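Local atomic coordinates of endoglucanase (Komagataeibacter sucrofermentans, PDB entry 6VC5), a protein that probably catalyses the endohydrolysis of (1->4)-beta-D-glucosidic linkages in cellulose, lichenin and cereal beta-D-glucans, as a member of glycosyl hydrolase family 8. Residues Q6-F11 and A46-A51; W56-T61 and W73-G78; L126-V131 and D171-K176; K187-F190 and L195-D198. All coordinates share one frame; numbering follows the deposited sequence.

Interaction 1 of 4, residues Q6-F11 and A46-A51; sequences QQWAIF and AGDQAA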
loop_
_atom_site.group_PDB
_atom_site.type_symbol
_atom_site.label_atom_id
_atom_site.label_comp_id
_atom_site.label_asym_id
_atom_site.label_seq_id
_atom_site.Cartn_x
_atom_site.Cartn_y
_atom_site.Cartn_z
ATOM N N GLN A 6 -0.260 18.859 10.551
ATOM C CA GLN A 6 -0.366 19.952 9.589
ATOM C C GLN A 6 -0.447 19.439 8.156
ATOM O O GLN A 6 -1.165 20.013 7.329
ATOM C CB GLN A 6 0.773 20.957 9.773
ATOM C CG GLN A 6 0.663 21.763 11.069
ATOM C CD GLN A 6 0.790 20.899 12.318
ATOM O OE1 GLN A 6 -0.186 20.675 13.028
ATOM N NE2 GLN A 6 2.003 20.437 12.603
ATOM N N GLN A 7 0.284 18.366 7.840
ATOM C CA GLN A 7 0.174 17.784 6.504
ATOM C C GLN A 7 -1.196 17.144 6.286
ATOM O O GLN A 7 -1.770 17.255 5.194
ATOM C CB GLN A 7 1.313 16.790 6.261
ATOM C CG GLN A 7 2.696 17.444 6.262
ATOM C CD GLN A 7 2.803 18.584 5.264
ATOM O OE1 GLN A 7 2.609 18.391 4.067
ATOM N NE2 GLN A 7 3.101 19.785 5.758
ATOM N N TRP A 8 -1.739 16.476 7.312
ATOM C CA TRP A 8 -3.090 15.931 7.197
ATOM C C TRP A 8 -4.117 17.029 6.932
ATOM O O TRP A 8 -5.026 16.850 6.117
ATOM C CB TRP A 8 -3.472 15.117 8.437
ATOM C CG TRP A 8 -4.976 14.886 8.568
ATOM C CD1 TRP A 8 -5.789 15.371 9.553
ATOM C CD2 TRP A 8 -5.829 14.134 7.682
ATOM N NE1 TRP A 8 -7.087 14.963 9.341
ATOM C CE2 TRP A 8 -7.139 14.201 8.204
ATOM C CE3 TRP A 8 -5.608 13.401 6.509
ATOM C CZ2 TRP A 8 -8.226 13.565 7.593
ATOM C CZ3 TRP A 8 -6.694 12.774 5.898
ATOM C CH2 TRP A 8 -7.988 12.862 6.448
ATOM N N ALA A 9 -3.973 18.183 7.591
ATOM C CA ALA A 9 -4.919 19.275 7.373
ATOM C C ALA A 9 -4.962 19.701 5.906
ATOM O O ALA A 9 -6.033 20.019 5.375
ATOM C CB ALA A 9 -4.570 20.460 8.267
ATOM N N ILE A 10 -3.809 19.719 5.237
ATOM C CA ILE A 10 -3.773 20.020 3.807
ATOM C C ILE A 10 -4.454 18.919 3.000
ATOM O O ILE A 10 -5.280 19.195 2.118
ATOM C CB ILE A 10 -2.324 20.242 3.340
ATOM C CG1 ILE A 10 -1.699 21.444 4.050
ATOM C CG2 ILE A 10 -2.280 20.449 1.846
ATOM C CD1 ILE A 10 -0.169 21.441 3.976
ATOM N N PHE A 11 -4.086 17.654 3.258
ATOM C CA PHE A 11 -4.719 16.533 2.568
ATOM C C PHE A 11 -6.227 16.571 2.754
ATOM O O PHE A 11 -6.989 16.438 1.788
ATOM C CB PHE A 11 -4.153 15.209 3.093
ATOM C CG PHE A 11 -4.554 14.003 2.281
ATOM C CD1 PHE A 11 -3.740 13.533 1.261
ATOM C CD2 PHE A 11 -5.741 13.336 2.544
ATOM C CE1 PHE A 11 -4.103 12.409 0.509
ATOM C CE2 PHE A 11 -6.111 12.214 1.800
ATOM C CZ PHE A 11 -5.295 11.755 0.784
ATOM N N ALA A 46 -2.767 11.477 12.711
ATOM C CA ALA A 46 -2.853 12.891 13.050
ATOM C C ALA A 46 -3.707 13.172 14.282
ATOM O O ALA A 46 -3.659 14.290 14.805
ATOM C CB ALA A 46 -3.428 13.663 11.862
ATOM N N GLY A 47 -4.483 12.201 14.753
ATOM C CA GLY A 47 -5.341 12.411 15.906
ATOM C C GLY A 47 -6.644 13.123 15.620
ATOM O O GLY A 47 -7.192 13.774 16.512
ATOM N N ASP A 48 -7.168 13.008 14.400
ATOM C CA ASP A 48 -8.402 13.693 13.995
ATOM C C ASP A 48 -9.544 12.679 14.052
ATOM O O ASP A 48 -9.919 12.050 13.053
ATOM C CB ASP A 48 -8.217 14.282 12.589
ATOM C CG ASP A 48 -9.398 15.121 12.125
ATOM O OD1 ASP A 48 -10.440 15.165 12.810
ATOM O OD2 ASP A 48 -9.277 15.757 11.054
ATOM N N GLN A 49 -10.107 12.516 15.254
ATOM C CA GLN A 49 -11.114 11.477 15.441
ATOM C C GLN A 49 -12.420 11.791 14.715
ATOM O O GLN A 49 -13.087 10.874 14.220
ATOM C CB GLN A 49 -11.367 11.216 16.926
ATOM C CG GLN A 49 -12.182 9.951 17.132
ATOM C CD GLN A 49 -12.235 9.497 18.573
ATOM O OE1 GLN A 49 -11.826 10.224 19.487
ATOM N NE2 GLN A 49 -12.744 8.284 18.785
ATOM N N ALA A 50 -12.814 13.065 14.653
ATOM C CA ALA A 50 -14.051 13.407 13.958
ATOM C C ALA A 50 -13.983 12.999 12.494
ATOM O O ALA A 50 -14.967 12.498 11.932
ATOM C CB ALA A 50 -14.326 14.904 14.083
ATOM N N ALA A 51 -12.824 13.185 11.866
ATOM C CA ALA A 51 -12.672 12.748 10.485
ATOM C C ALA A 51 -12.626 11.230 10.392
ATOM O O ALA A 51 -13.308 10.636 9.548
ATOM C CB ALA A 51 -11.422 13.368 9.857
#
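Trp8, on helix 4-15, lays its indole along the turn that separates helix 33-46 from helix 49-62, a junction built as a Schellman motif followed directly by an Asp N-cap. In the Schellman part, Asp48 N bonds to Ser43 O, with Gly47, at positive phi, as the C-prime residue. The tight part of the contact belongs to the indole. Its CD1 lies 3.7 Å from Ala46 CB, which also approaches Trp8 CB, and farther along the ring Trp8 CZ2 reaches Ala51 CB at 3.9 Å, the methyl sitting at the ring edge. CG of Trp8 stands anti to the backbone N (chi1 163°), which carries the indole across to the turn, while Phe42 and Ser43 of helix 33-46 touch the same side chain. Trp8 and Ala51 are buried. The looser side begins at Asp48, which is partly exposed, as is Ala46. The carboxylate nevertheless has definite partners. Its OD1 accepts from Ala51 N at 3.2 Å, met from above the carboxylate plane, and this is the capping bond. OD2 also forms a salt bridge with Arg12, one helical turn beyond Trp8, so its negative charge is probably balanced by the arginine while the indole N-H adds a second grip. The carboxylate and ring planes stand 72° apart, yet Trp8 NE1 donates within its own ring plane to the anti lone pair of Asp48 OD2, at 2.9 Å and an N-H...O angle of 175°.

Interaction 2 of 4, residues W56-T61 and W73-G78; sequences WVWART and WRYLDG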
loop_
_atom_site.group_PDB
_atom_site.type_symbol
_atom_site.label_atom_id
_atom_site.label_comp_id
_atom_site.label_asym_id
_atom_site.label_seq_id
_atom_site.Cartn_x
_atom_site.Cartn_y
_atom_site.Cartn_z
ATOM N N TRP A 56 -14.480 5.969 8.270
ATOM C CA TRP A 56 -14.739 4.555 8.523
ATOM C C TRP A 56 -16.216 4.195 8.342
ATOM O O TRP A 56 -16.534 3.189 7.704
ATOM C CB TRP A 56 -14.217 4.169 9.907
ATOM C CG TRP A 56 -14.673 2.817 10.399
ATOM C CD1 TRP A 56 -15.210 2.544 11.632
ATOM C CD2 TRP A 56 -14.601 1.554 9.712
ATOM N NE1 TRP A 56 -15.489 1.210 11.742
ATOM C CE2 TRP A 56 -15.138 0.578 10.579
ATOM C CE3 TRP A 56 -14.173 1.155 8.439
ATOM C CZ2 TRP A 56 -15.237 -0.770 10.224
ATOM C CZ3 TRP A 56 -14.271 -0.197 8.094
ATOM C CH2 TRP A 56 -14.800 -1.133 8.986
ATOM N N VAL A 57 -17.136 4.991 8.896
ATOM C CA VAL A 57 -18.555 4.669 8.729
ATOM C C VAL A 57 -18.934 4.639 7.250
ATOM O O VAL A 57 -19.673 3.749 6.804
ATOM C CB VAL A 57 -19.445 5.625 9.547
ATOM C CG1 VAL A 57 -20.898 5.459 9.158
ATOM C CG2 VAL A 57 -19.281 5.332 11.023
ATOM N N TRP A 58 -18.410 5.578 6.454
ATOM C CA TRP A 58 -18.710 5.548 5.026
ATOM C C TRP A 58 -18.178 4.273 4.378
ATOM O O TRP A 58 -18.890 3.610 3.607
ATOM C CB TRP A 58 -18.166 6.789 4.310
ATOM C CG TRP A 58 -18.727 6.900 2.908
ATOM C CD1 TRP A 58 -19.852 7.570 2.529
ATOM C CD2 TRP A 58 -18.220 6.262 1.722
ATOM N NE1 TRP A 58 -20.058 7.411 1.175
ATOM C CE2 TRP A 58 -19.077 6.606 0.662
ATOM C CE3 TRP A 58 -17.117 5.444 1.460
ATOM C CZ2 TRP A 58 -18.858 6.164 -0.651
ATOM C CZ3 TRP A 58 -16.903 5.004 0.153
ATOM C CH2 TRP A 58 -17.773 5.368 -0.881
ATOM N N ALA A 59 -16.932 3.902 4.687
ATOM C CA ALA A 59 -16.350 2.710 4.070
ATOM C C ALA A 59 -17.091 1.446 4.496
ATOM O O ALA A 59 -17.328 0.547 3.680
ATOM C CB ALA A 59 -14.873 2.594 4.435
ATOM N N ARG A 60 -17.428 1.337 5.783
ATOM C CA ARG A 60 -18.139 0.155 6.257
ATOM C C ARG A 60 -19.510 0.051 5.605
ATOM O O ARG A 60 -19.919 -1.030 5.159
ATOM C CB ARG A 60 -18.275 0.234 7.776
ATOM C CG ARG A 60 -18.819 -1.024 8.420
ATOM C CD ARG A 60 -19.017 -0.797 9.914
ATOM N NE ARG A 60 -20.088 0.162 10.176
ATOM C CZ ARG A 60 -20.164 0.933 11.258
ATOM N NH1 ARG A 60 -19.230 0.860 12.197
ATOM N NH2 ARG A 60 -21.178 1.779 11.401
ATOM N N THR A 61 -20.217 1.180 5.507
ATOM C CA THR A 61 -21.574 1.199 4.976
ATOM C C THR A 61 -21.603 0.895 3.484
ATOM O O THR A 61 -22.480 0.162 3.014
ATOM C CB THR A 61 -22.191 2.569 5.241
ATOM O OG1 THR A 61 -22.238 2.802 6.654
ATOM C CG2 THR A 61 -23.605 2.667 4.642
ATOM N N TRP A 73 -13.597 -2.829 -4.076
ATOM C CA TRP A 73 -12.478 -1.914 -4.284
ATOM C C TRP A 73 -12.919 -0.496 -4.651
ATOM O O TRP A 73 -12.164 0.453 -4.407
ATOM C CB TRP A 73 -11.500 -2.474 -5.319
ATOM C CG TRP A 73 -11.963 -2.378 -6.729
ATOM C CD1 TRP A 73 -12.883 -3.182 -7.352
ATOM C CD2 TRP A 73 -11.513 -1.444 -7.713
ATOM N NE1 TRP A 73 -13.031 -2.792 -8.668
ATOM C CE2 TRP A 73 -12.203 -1.727 -8.908
ATOM C CE3 TRP A 73 -10.591 -0.389 -7.693
ATOM C CZ2 TRP A 73 -12.006 -0.988 -10.077
ATOM C CZ3 TRP A 73 -10.398 0.347 -8.854
ATOM C CH2 TRP A 73 -11.103 0.042 -10.029
ATOM N N ARG A 74 -14.112 -0.325 -5.220
ATOM C CA ARG A 74 -14.486 0.967 -5.780
ATOM C C ARG A 74 -15.974 1.261 -5.632
ATOM O O ARG A 74 -16.823 0.373 -5.772
ATOM C CB ARG A 74 -14.108 1.033 -7.269
ATOM C CG ARG A 74 -14.532 2.319 -7.953
ATOM C CD ARG A 74 -13.898 2.462 -9.313
ATOM N NE ARG A 74 -14.501 1.561 -10.279
ATOM C CZ ARG A 74 -14.160 1.538 -11.562
ATOM N NH1 ARG A 74 -13.229 2.374 -12.004
ATOM N NH2 ARG A 74 -14.744 0.687 -12.394
ATOM N N TYR A 75 -16.268 2.533 -5.372
ATOM C CA TYR A 75 -17.594 3.122 -5.506
ATOM C C TYR A 75 -17.541 4.058 -6.707
ATOM O O TYR A 75 -16.734 4.997 -6.727
ATOM C CB TYR A 75 -17.920 3.911 -4.234
ATOM C CG TYR A 75 -19.250 4.635 -4.218
ATOM C CD1 TYR A 75 -20.312 4.148 -3.463
ATOM C CD2 TYR A 75 -19.430 5.819 -4.931
ATOM C CE1 TYR A 75 -21.525 4.815 -3.432
ATOM C CE2 TYR A 75 -20.639 6.496 -4.899
ATOM C CZ TYR A 75 -21.674 5.983 -4.148
ATOM O OH TYR A 75 -22.878 6.654 -4.129
ATOM N N LEU A 76 -18.403 3.810 -7.695
ATOM C CA LEU A 76 -18.401 4.541 -8.967
ATOM C C LEU A 76 -19.663 5.397 -9.041
ATOM O O LEU A 76 -20.766 4.867 -9.228
ATOM C CB LEU A 76 -18.328 3.552 -10.132
ATOM C CG LEU A 76 -18.017 4.010 -11.561
ATOM C CD1 LEU A 76 -16.711 4.769 -11.603
ATOM C CD2 LEU A 76 -17.946 2.801 -12.484
ATOM N N ASP A 77 -19.503 6.715 -8.900
ATOM C CA ASP A 77 -20.653 7.614 -8.921
ATOM C C ASP A 77 -21.435 7.453 -10.218
ATOM O O ASP A 77 -20.859 7.400 -11.308
ATOM C CB ASP A 77 -20.206 9.071 -8.800
ATOM C CG ASP A 77 -19.588 9.382 -7.463
ATOM O OD1 ASP A 77 -20.205 10.157 -6.701
ATOM O OD2 ASP A 77 -18.486 8.860 -7.184
ATOM N N GLY A 78 -22.758 7.383 -10.095
ATOM C CA GLY A 78 -23.618 7.305 -11.254
ATOM C C GLY A 78 -23.768 5.928 -11.853
ATOM O O GLY A 78 -24.641 5.738 -12.713
#
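Trp58, on helix 49-62, drives the edge of its six-membered ring into Tyr75 of strand 74-76. Tyr75 CB lies in the plane of the indole, 3.7 Å from Trp58 CH2. The next atom, Tyr75 CG, is also 3.7 Å from Trp58 CH2, with CZ2 slightly farther off. At Tyr75 CD1 both indole carbons are about equally near, and by Tyr75 CE1 the nearest is Trp58 CZ2, at 4.1 Å. At the tip, Tyr75 OH, 5.3 Å from Trp58 CZ2, takes no part. The indole edge therefore runs over one face of the phenol ring, toward its rim. The planes make 63° and the centroids are 5.2 Å apart, which defines an edge-to-face, T-shaped pair. With CG anti to the backbone N (chi1 -168°), Trp58 extends its CZ2-CH2 edge to the strand. Trp58 also touches Ser31 of strand 30-32, antiparallel partner of strand 74-76, so the pair packs helix 49-62 against this small two-stranded sheet. Putting a serine at Tyr75 would probably leave the CZ2-CH2 edge of Trp58 without its aromatic face and the indole less firmly fixed. With no hydrogen bond between the two segments, helix and strand are joined here by C-H edges against a pi face and by apolar contact.

Interaction 3 of 4, residues L126-V131 and D171-K176; sequences LMTKSV and DAKWTK
Lys173 NZ donates to Thr128 OG1 at 3.2 Å, the one direct link between helix 172-187 and strand 128-131 within these segments. The carbon before the amine comes along, Lys173 CE lying 3.5 Å from Thr128 OG1. The lysine gets there fully stretched: CG is anti to the backbone N and every later torsion is near 180°, so the amine is carried straight out from the helix. On the threonine, a chi1 of 65° sets OG1 between the backbone N and the carbonyl carbon. That hydroxyl has its stronger partner in Leu124 O, near the end of helix 110-126, and Lys173 NZ makes a weak bond to the same carbonyl. A valine in place of Thr128 would probably leave Lys173 NZ without its hydroxyl acceptor and Leu124 O without that hydroxyl. The strand is one half of a two-stranded antiparallel hairpin, 128-131 with 134-137, and Thr128 touches Thr135 across it; the contact thus ties the start of this hairpin to the first turn of a helix. Farther along, a water bridges the same two elements: it lies 3.0 Å from Ser130 OG and accepts a weak bond of 3.3 Å from Lys176 NZ. That amine has firmer partners in Asp180, by a salt bridge, and in Thr135 OG1. At the helix start Asp171 is the N-cap, its OD1 accepting from Lys173 N at 2.9 Å with an N-H...O angle of 162°, which holds the backbone from which the lysine springs. Trp174, next after the lysine, packs on Leu162 and Ala165 of helix 159-169 and on Leu124.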
loop_
_atom_site.group_PDB
_atom_site.type_symbol
_atom_site.label_atom_id
_atom_site.label_comp_id
_atom_site.label_asym_id
_atom_site.label_seq_id
_atom_site.Cartn_x
_atom_site.Cartn_y
_atom_site.Cartn_z
ATOM N N LEU A 126 -8.947 -15.837 3.161
ATOM C CA LEU A 126 -9.379 -15.778 1.769
ATOM C C LEU A 126 -8.297 -15.330 0.794
ATOM O O LEU A 126 -8.411 -15.623 -0.400
ATOM C CB LEU A 126 -10.575 -14.825 1.623
ATOM C CG LEU A 126 -11.766 -15.130 2.534
ATOM C CD1 LEU A 126 -12.786 -14.019 2.432
ATOM C CD2 LEU A 126 -12.398 -16.475 2.192
ATOM N N MET A 127 -7.262 -14.626 1.255
ATOM C CA MET A 127 -6.291 -14.003 0.358
ATOM C C MET A 127 -4.894 -14.582 0.501
ATOM O O MET A 127 -3.926 -13.932 0.106
ATOM C CB MET A 127 -6.236 -12.491 0.561
ATOM C CG MET A 127 -7.498 -11.770 0.170
ATOM S SD MET A 127 -7.788 -11.749 -1.654
ATOM C CE MET A 127 -9.360 -12.567 -1.674
ATOM N N THR A 128 -4.759 -15.759 1.092
ATOM C CA THR A 128 -3.482 -16.455 1.095
ATOM C C THR A 128 -3.611 -17.767 0.338
ATOM O O THR A 128 -4.681 -18.380 0.298
ATOM C CB THR A 128 -2.918 -16.667 2.514
ATOM O OG1 THR A 128 -3.771 -17.537 3.267
ATOM C CG2 THR A 128 -2.775 -15.313 3.234
ATOM N N LYS A 129 -2.512 -18.189 -0.277
ATOM C CA LYS A 129 -2.514 -19.407 -1.072
ATOM C C LYS A 129 -1.137 -20.054 -0.977
ATOM O O LYS A 129 -0.120 -19.358 -0.942
ATOM C CB LYS A 129 -2.836 -19.071 -2.532
ATOM C CG LYS A 129 -2.702 -20.238 -3.501
ATOM C CD LYS A 129 -4.012 -20.985 -3.660
ATOM C CE LYS A 129 -3.807 -22.252 -4.474
ATOM N NZ LYS A 129 -4.033 -22.008 -5.922
ATOM N N SER A 130 -1.108 -21.386 -0.912
ATOM C CA SER A 130 0.156 -22.115 -0.982
ATOM C C SER A 130 0.616 -22.172 -2.434
ATOM O O SER A 130 -0.130 -22.634 -3.306
ATOM C CB SER A 130 -0.009 -23.528 -0.424
ATOM O OG SER A 130 -0.423 -23.479 0.932
ATOM N N VAL A 131 1.832 -21.685 -2.689
ATOM C CA VAL A 131 2.430 -21.636 -4.023
ATOM C C VAL A 131 3.867 -22.118 -3.892
ATOM O O VAL A 131 4.691 -21.447 -3.266
ATOM C CB VAL A 131 2.398 -20.219 -4.609
ATOM C CG1 VAL A 131 3.230 -20.152 -5.890
ATOM C CG2 VAL A 131 0.963 -19.788 -4.862
ATOM N N ASP A 171 -0.854 -15.263 15.630
ATOM C CA ASP A 171 -0.955 -16.363 14.674
ATOM C C ASP A 171 0.338 -16.464 13.874
ATOM O O ASP A 171 0.700 -15.529 13.150
ATOM C CB ASP A 171 -2.140 -16.123 13.742
ATOM C CG ASP A 171 -2.521 -17.361 12.934
ATOM O OD1 ASP A 171 -1.628 -18.168 12.591
ATOM O OD2 ASP A 171 -3.726 -17.527 12.640
ATOM N N ALA A 172 1.018 -17.613 13.985
ATOM C CA ALA A 172 2.299 -17.815 13.318
ATOM C C ALA A 172 2.186 -17.815 11.795
ATOM O O ALA A 172 3.206 -17.642 11.112
ATOM C CB ALA A 172 2.946 -19.116 13.801
ATOM N N LYS A 173 0.981 -18.001 11.245
ATOM C CA LYS A 173 0.825 -17.909 9.796
ATOM C C LYS A 173 1.156 -16.509 9.289
ATOM O O LYS A 173 1.658 -16.360 8.167
ATOM C CB LYS A 173 -0.590 -18.335 9.389
ATOM C CG LYS A 173 -0.783 -18.546 7.894
ATOM C CD LYS A 173 -2.204 -19.004 7.588
ATOM C CE LYS A 173 -2.471 -19.057 6.088
ATOM N NZ LYS A 173 -3.893 -19.419 5.806
ATOM N N TRP A 174 0.914 -15.474 10.102
ATOM C CA TRP A 174 1.306 -14.130 9.686
ATOM C C TRP A 174 2.818 -14.019 9.570
ATOM O O TRP A 174 3.334 -13.368 8.653
ATOM C CB TRP A 174 0.743 -13.079 10.647
ATOM C CG TRP A 174 -0.717 -12.804 10.450
ATOM C CD1 TRP A 174 -1.716 -13.046 11.345
ATOM C CD2 TRP A 174 -1.344 -12.246 9.289
ATOM N NE1 TRP A 174 -2.926 -12.664 10.819
ATOM C CE2 TRP A 174 -2.728 -12.171 9.557
ATOM C CE3 TRP A 174 -0.874 -11.804 8.052
ATOM C CZ2 TRP A 174 -3.644 -11.667 8.632
ATOM C CZ3 TRP A 174 -1.789 -11.310 7.133
ATOM C CH2 TRP A 174 -3.155 -11.246 7.432
ATOM N N THR A 175 3.547 -14.671 10.480
ATOM C CA THR A 175 5.002 -14.700 10.392
ATOM C C THR A 175 5.453 -15.379 9.106
ATOM O O THR A 175 6.393 -14.914 8.447
ATOM C CB THR A 175 5.560 -15.432 11.614
ATOM O OG1 THR A 175 5.062 -14.804 12.800
ATOM C CG2 THR A 175 7.082 -15.382 11.622
ATOM N N LYS A 176 4.769 -16.461 8.717
ATOM C CA LYS A 176 5.131 -17.171 7.495
ATOM C C LYS A 176 4.840 -16.326 6.259
ATOM O O LYS A 176 5.645 -16.291 5.323
ATOM C CB LYS A 176 4.391 -18.504 7.415
ATOM C CG LYS A 176 4.801 -19.363 6.223
ATOM C CD LYS A 176 4.095 -20.708 6.226
ATOM C CE LYS A 176 4.842 -21.727 5.370
ATOM N NZ LYS A 176 4.646 -21.490 3.906
HETATM O O HOH W 1 2.271 -23.027 2.194
#

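Interaction 4 of 4, residues K187-F190 and L195-D198; sequences KGRF and LPPD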
loop_
_atom_site.group_PDB
_atom_site.type_symbol
_atom_site.label_atom_id
_atom_site.label_comp_id
_atom_site.label_asym_id
_atom_site.label_seq_id
_atom_site.Cartn_x
_atom_site.Cartn_y
_atom_site.Cartn_z
ATOM N N LYS A 187 13.892 -12.409 -4.497
ATOM C CA LYS A 187 14.104 -13.156 -5.732
ATOM C C LYS A 187 13.448 -12.500 -6.941
ATOM O O LYS A 187 13.989 -12.571 -8.054
ATOM C CB LYS A 187 13.588 -14.585 -5.592
ATOM C CG LYS A 187 13.954 -15.430 -6.791
ATOM C CD LYS A 187 13.270 -16.759 -6.771
ATOM C CE LYS A 187 14.015 -17.746 -7.651
ATOM N NZ LYS A 187 14.409 -17.126 -8.953
ATOM N N GLY A 188 12.283 -11.889 -6.756
ATOM C CA GLY A 188 11.517 -11.338 -7.860
ATOM C C GLY A 188 11.967 -9.944 -8.240
ATOM O O GLY A 188 11.186 -8.992 -8.180
ATOM N N ARG A 189 13.233 -9.815 -8.624
ATOM C CA ARG A 189 13.781 -8.532 -9.045
ATOM C C ARG A 189 14.435 -8.690 -10.406
ATOM O O ARG A 189 14.981 -9.749 -10.725
ATOM C CB ARG A 189 14.758 -7.968 -8.003
ATOM C CG ARG A 189 14.048 -7.613 -6.704
ATOM C CD ARG A 189 14.965 -6.961 -5.696
ATOM N NE ARG A 189 16.037 -7.864 -5.268
ATOM C CZ ARG A 189 17.323 -7.522 -5.223
ATOM N NH1 ARG A 189 17.698 -6.305 -5.581
ATOM N NH2 ARG A 189 18.242 -8.394 -4.817
ATOM N N PHE A 190 14.355 -7.635 -11.212
ATOM C CA PHE A 190 14.601 -7.780 -12.641
ATOM C C PHE A 190 15.386 -6.594 -13.176
ATOM O O PHE A 190 15.324 -5.479 -12.646
ATOM C CB PHE A 190 13.277 -7.892 -13.422
ATOM C CG PHE A 190 12.440 -9.068 -13.017
ATOM C CD1 PHE A 190 12.570 -10.289 -13.668
ATOM C CD2 PHE A 190 11.551 -8.967 -11.961
ATOM C CE1 PHE A 190 11.806 -11.381 -13.264
ATOM C CE2 PHE A 190 10.793 -10.035 -11.558
ATOM C CZ PHE A 190 10.924 -11.254 -12.205
ATOM N N LEU A 195 15.225 -4.380 -9.702
ATOM C CA LEU A 195 14.065 -3.764 -9.075
ATOM C C LEU A 195 12.874 -4.718 -9.079
ATOM O O LEU A 195 12.720 -5.541 -9.988
ATOM C CB LEU A 195 13.667 -2.497 -9.848
ATOM C CG LEU A 195 14.662 -1.332 -9.750
ATOM C CD1 LEU A 195 14.425 -0.323 -10.854
ATOM C CD2 LEU A 195 14.584 -0.642 -8.374
ATOM N N PRO A 196 11.987 -4.593 -8.096
ATOM C CA PRO A 196 10.752 -5.374 -8.130
ATOM C C PRO A 196 9.801 -4.815 -9.161
ATOM O O PRO A 196 9.778 -3.588 -9.409
ATOM C CB PRO A 196 10.193 -5.206 -6.707
ATOM C CG PRO A 196 10.673 -3.812 -6.305
ATOM C CD PRO A 196 12.044 -3.669 -6.947
ATOM N N PRO A 197 8.985 -5.645 -9.799
ATOM C CA PRO A 197 7.989 -5.142 -10.743
ATOM C C PRO A 197 6.727 -4.700 -10.011
ATOM O O PRO A 197 6.454 -5.097 -8.870
ATOM C CB PRO A 197 7.686 -6.374 -11.607
ATOM C CG PRO A 197 7.817 -7.511 -10.633
ATOM C CD PRO A 197 8.915 -7.117 -9.658
ATOM N N ASP A 198 5.936 -3.876 -10.710
ATOM C CA ASP A 198 4.575 -3.599 -10.256
ATOM C C ASP A 198 3.792 -4.898 -10.061
ATOM O O ASP A 198 3.052 -5.044 -9.076
ATOM C CB ASP A 198 3.841 -2.715 -11.273
ATOM C CG ASP A 198 4.418 -1.303 -11.396
ATOM O OD1 ASP A 198 4.915 -0.724 -10.394
ATOM O OD2 ASP A 198 4.323 -0.751 -12.526
#
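Phe190 and Leu195 bind each other through two backbone hydrogen bonds: Phe190 N donates to Leu195 O at 2.9 Å, and Leu195 N donates back to Phe190 O at 3.1 Å. These reciprocal bonds mark an antiparallel hydrogen-bonded pair. Both are bent at the acceptor, with C=O...N angles of 136°. A weaker polar contact supplements them, the CA-H of Arg189 approaching Leu195 O at 3.3 Å. Gly188 O is less well served: it lies against the Pro197 ring, 3.3 Å from CD, and is buried without a hydrogen-bonding partner.

The apolar contacts are made by side chains alongside this pair. Phe190, whose CG is anti to the carbonyl carbon (chi1 -60°), turns a ring edge to Pro197, CE2 being 4.0 Å from Pro197 CD. Arg189 makes a loose van der Waals approach, its CG 4.4 Å from Pro196 CD, before the guanidinium turns off toward Asp243. Leu262 packs on Phe190, Leu195 and Pro197, while Phe244 of helix 238-251 touches Leu195 and Pro196.

Charged groups act beyond the two segments. Arg189 forms a salt bridge with Asp243 through NH1, which also bonds to Lys194 O, and its NE bonds to Ala186 O. An inverse gamma turn centred on Gly188 follows helix 172-187, and the chain then folds back in a short hairpin-like loop closed by a single antiparallel beta bridge.

From the N terminus, interaction 1 comes first: helix 4-15 meets the turn after helix 33-46, closing a loop of 34 residues. Interaction 2 uses the same helix 49-62 that begins in interaction 1 and returns to it from strand 74-76 after 11 residues; their centres are 20 Å apart. Interaction 3 spans 39 residues, tying the hairpin strand 128-131 to the start of helix 172-187. Interaction 4 follows the end of that helix and closes a loop of four residues. All four lie in series, so none nests within or crosses another. Interactions 1 and 4 sit on opposite sides of the chain's centre, about 35 Å between centres.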